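Local coordinates for thioredoxin-like protein (Parabacteroides distasonis, PDB 4FO5) that is a thioredoxin-like protein, probably an oxidoreductase of the AhpC/TSA family, at residues L37-A42 / I71-K76. Residues are numbered along the deposited sequence; the frame is centred on the assembly and turned at random.
Sequences LNFWAA and ISMDEK
Asn38 O receives the amide of Ile71 in an almost straight bond (N to O 2.7 Å), one of three backbone hydrogen bonds between 37-42 and 71-76, where strands 34-40 and 66-72 run parallel. Trp40 N gives the next, to Ile71 O, and Met73 N returns to Trp40 O just past the end of the second strand. On one face of the sheet Phe39 and Ile71 lie side by side, and Ile71 CD1 touches both Leu37 CD1, at 3.7 Å, and CE1 of the Phe39 ring. Met73, a selenomethionine, can be followed outward: CB and CG both pass near Trp40 O, the chain bends at chi2 (-66°), and the methyl CE arrives at the edge of the Phe39 ring, 3.3 Å from CD1. Trp40 lies on the other face. Ser72 lies over one face of its indole, CB offset toward the rim and 3.7 Å from CZ2, while its CA makes a CH-pi contact with the five-membered ring. The residues Ser47, Arg48 and Asn51 of helix 45-58 also touch this indole.

Beyond the strands Asp74 takes over. Its OD2 accepts the Ala42 amide on the syn lone pair (Ala42 N to OD2, 2.8 Å), nearly straight at 176°. The Ser72 hydroxyl meets the same oxygen on the anti side, tilted out of the carboxylate plane (OG to OD2 2.9 Å), brought there by OG lying anti to the backbone N (chi1 160°). With an alanine at this position, the Ala42 amide and the Ser72 hydroxyl would probably lose their shared acceptor, and the chain after Trp40 its tie to the 71-76 side. The contact closes the beta-alpha-beta unit of the thioredoxin fold; two donors converging on one buried carboxylate oxygen would be expected to stabilise its negative charge while tying together the loops that follow the two strands.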
ATOM      1  N   LEU A  37      -2.928   0.760  -0.063  1.00 25.56           N
ATOM      2  CA  LEU A  37      -1.921  -0.132  -0.618  1.00 26.23           C
ATOM      3  C   LEU A  37      -0.742   0.707  -1.056  1.00 30.94           C
ATOM      4  O   LEU A  37      -0.917   1.560  -1.907  1.00 31.89           O
ATOM      5  CB  LEU A  37      -2.496  -0.936  -1.796  1.00 25.93           C
ATOM      6  CG  LEU A  37      -1.521  -1.829  -2.531  1.00 29.89           C
ATOM      7  CD1 LEU A  37      -1.037  -2.964  -1.620  1.00 30.74           C
ATOM      8  CD2 LEU A  37      -2.186  -2.427  -3.736  1.00 29.97           C
ATOM      9  N   ASN A  38       0.437   0.507  -0.459  1.00 27.03           N
ATOM     10  CA  ASN A  38       1.593   1.296  -0.815  1.00 28.17           C
ATOM     11  C   ASN A  38       2.812   0.427  -1.160  1.00 32.71           C
ATOM     12  O   ASN A  38       3.105  -0.527  -0.461  1.00 35.22           O
ATOM     13  CB  ASN A  38       1.928   2.266   0.309  1.00 28.52           C
ATOM     14  CG  ASN A  38       3.034   3.190  -0.054  1.00 39.00           C
ATOM     15  OD1 ASN A  38       2.919   3.977  -0.985  1.00 35.11           O
ATOM     16  ND2 ASN A  38       4.131   3.126   0.686  1.00 31.91           N
ATOM     17  N   PHE A  39       3.484   0.743  -2.267  1.00 26.90           N
ATOM     18  CA  PHE A  39       4.693   0.050  -2.712  1.00 26.56           C
ATOM     19  C   PHE A  39       5.860   0.952  -2.513  1.00 31.37           C
ATOM     20  O   PHE A  39       5.801   2.134  -2.859  1.00 30.90           O
ATOM     21  CB  PHE A  39       4.584  -0.376  -4.189  1.00 29.32           C
ATOM     22  CG  PHE A  39       3.493  -1.393  -4.416  1.00 29.72           C
ATOM     23  CD1 PHE A  39       3.719  -2.741  -4.175  1.00 31.48           C
ATOM     24  CD2 PHE A  39       2.212  -0.994  -4.784  1.00 30.50           C
ATOM     25  CE1 PHE A  39       2.707  -3.687  -4.381  1.00 33.52           C
ATOM     26  CE2 PHE A  39       1.206  -1.936  -5.003  1.00 33.00           C
ATOM     27  CZ  PHE A  39       1.457  -3.274  -4.790  1.00 32.39           C
ATOM     28  N   TRP A  40       6.939   0.401  -1.963  1.00 29.86           N
ATOM     29  CA  TRP A  40       8.167   1.133  -1.704  1.00 31.25           C
ATOM     30  C   TRP A  40       9.343   0.159  -1.653  1.00 36.93           C
ATOM     31  O   TRP A  40       9.146  -1.052  -1.674  1.00 36.23           O
ATOM     32  CB  TRP A  40       8.056   1.921  -0.366  1.00 29.01           C
ATOM     33  CG  TRP A  40       8.022   1.025   0.836  1.00 29.34           C
ATOM     34  CD1 TRP A  40       6.985   0.242   1.239  1.00 30.70           C
ATOM     35  CD2 TRP A  40       9.107   0.748   1.733  1.00 30.73           C
ATOM     36  NE1 TRP A  40       7.339  -0.479   2.352  1.00 30.78           N
ATOM     37  CE2 TRP A  40       8.644  -0.200   2.670  1.00 33.48           C
ATOM     38  CE3 TRP A  40      10.430   1.206   1.831  1.00 33.76           C
ATOM     39  CZ2 TRP A  40       9.456  -0.702   3.699  1.00 34.27           C
ATOM     40  CZ3 TRP A  40      11.237   0.701   2.849  1.00 36.27           C
ATOM     41  CH2 TRP A  40      10.743  -0.228   3.774  1.00 36.31           C
ATOM     42  N   ALA A  41      10.557   0.695  -1.564  1.00 34.78           N
ATOM     43  CA  ALA A  41      11.795  -0.069  -1.398  1.00 37.51           C
ATOM     44  C   ALA A  41      12.837   0.842  -0.782  1.00 43.33           C
ATOM     45  O   ALA A  41      12.842   2.037  -1.082  1.00 41.90           O
ATOM     46  CB  ALA A  41      12.286  -0.618  -2.730  1.00 40.43           C
ATOM     47  N   ALA A  42      13.706   0.291   0.088  1.00 43.38           N
ATOM     48  CA  ALA A  42      14.788   1.047   0.727  1.00 46.18           C
ATOM     49  C   ALA A  42      15.710   1.698  -0.326  1.00 51.97           C
ATOM     50  O   ALA A  42      16.209   2.794  -0.084  1.00 53.82           O
ATOM     51  CB  ALA A  42      15.593   0.139   1.646  1.00 49.14           C
ATOM     52  N   ILE A  71       3.979  -2.600   1.064  1.00 28.45           N
ATOM     53  CA  ILE A  71       4.761  -3.745   0.602  1.00 27.82           C
ATOM     54  C   ILE A  71       6.127  -3.300   0.111  1.00 32.12           C
ATOM     55  O   ILE A  71       6.202  -2.535  -0.842  1.00 31.66           O
ATOM     56  CB  ILE A  71       4.005  -4.518  -0.503  1.00 30.66           C
ATOM     57  CG1 ILE A  71       2.577  -4.891  -0.046  1.00 29.36           C
ATOM     58  CG2 ILE A  71       4.824  -5.756  -0.929  1.00 32.04           C
ATOM     59  CD1 ILE A  71       1.643  -5.494  -1.148  1.00 35.21           C
ATOM     60  N   SER A  72       7.203  -3.777   0.771  1.00 30.43           N
ATOM     61  CA  SER A  72       8.580  -3.498   0.376  1.00 31.73           C
ATOM     62  C   SER A  72       8.961  -4.429  -0.756  1.00 39.15           C
ATOM     63  O   SER A  72       8.694  -5.645  -0.687  1.00 39.35           O
ATOM     64  CB  SER A  72       9.528  -3.678   1.558  1.00 36.03           C
ATOM     65  OG  SER A  72      10.869  -3.873   1.136  1.00 46.14           O
HETATM   66  N   MSE A  73       9.618  -3.863  -1.783  1.00 37.40           N
HETATM   67  CA  MSE A  73      10.070  -4.591  -2.970  1.00 39.15           C
HETATM   68  C   MSE A  73      11.591  -4.841  -2.932  1.00 48.31           C
HETATM   69  O   MSE A  73      12.181  -5.238  -3.940  1.00 50.80           O
HETATM   70  CB  MSE A  73       9.640  -3.859  -4.253  1.00 40.82           C
HETATM   71  CG  MSE A  73       8.132  -3.799  -4.421  1.00 45.96           C
HETATM   72 SE   MSE A  73       7.438  -5.604  -4.705  0.75 55.59          SE
HETATM   73  CE  MSE A  73       5.776  -5.352  -4.213  1.00 49.61           C
ATOM     74  N   ASP A  74      12.216  -4.663  -1.752  1.00 46.91           N
ATOM     75  CA  ASP A  74      13.638  -4.972  -1.557  1.00 50.04           C
ATOM     76  C   ASP A  74      13.797  -6.487  -1.603  1.00 58.85           C
ATOM     77  O   ASP A  74      12.975  -7.186  -1.010  1.00 57.05           O
ATOM     78  CB  ASP A  74      14.162  -4.411  -0.222  1.00 50.83           C
ATOM     79  CG  ASP A  74      14.130  -2.901  -0.110  1.00 55.12           C
ATOM     80  OD1 ASP A  74      14.949  -2.239  -0.779  1.00 58.17           O
ATOM     81  OD2 ASP A  74      13.322  -2.383   0.687  1.00 56.29           O
ATOM     82  N   GLU A  75      14.801  -6.998  -2.344  1.00 61.50           N
ATOM     83  CA  GLU A  75      15.029  -8.442  -2.478  1.00 65.15           C
ATOM     84  C   GLU A  75      15.396  -9.113  -1.130  1.00 70.81           C
ATOM     85  O   GLU A  75      14.887 -10.201  -0.842  1.00 71.94           O
ATOM     86  CB  GLU A  75      16.120  -8.727  -3.522  1.00 70.70           C
ATOM     87  N   LYS A  76      16.247  -8.462  -0.306  1.00 66.31           N
ATOM     88  CA  LYS A  76      16.688  -9.024   0.975  1.00 67.30           C
ATOM     89  C   LYS A  76      15.731  -8.690   2.116  1.00 67.72           C
ATOM     90  O   LYS A  76      15.359  -7.529   2.301  1.00 64.94           O
ATOM     91  CB  LYS A  76      18.106  -8.548   1.324  1.00 72.18           C
ATOM     92  CG  LYS A  76      19.038  -9.661   1.770  1.00 86.06           C
ATOM     93  CD  LYS A  76      20.460  -9.149   1.923  1.00 95.76           C
TER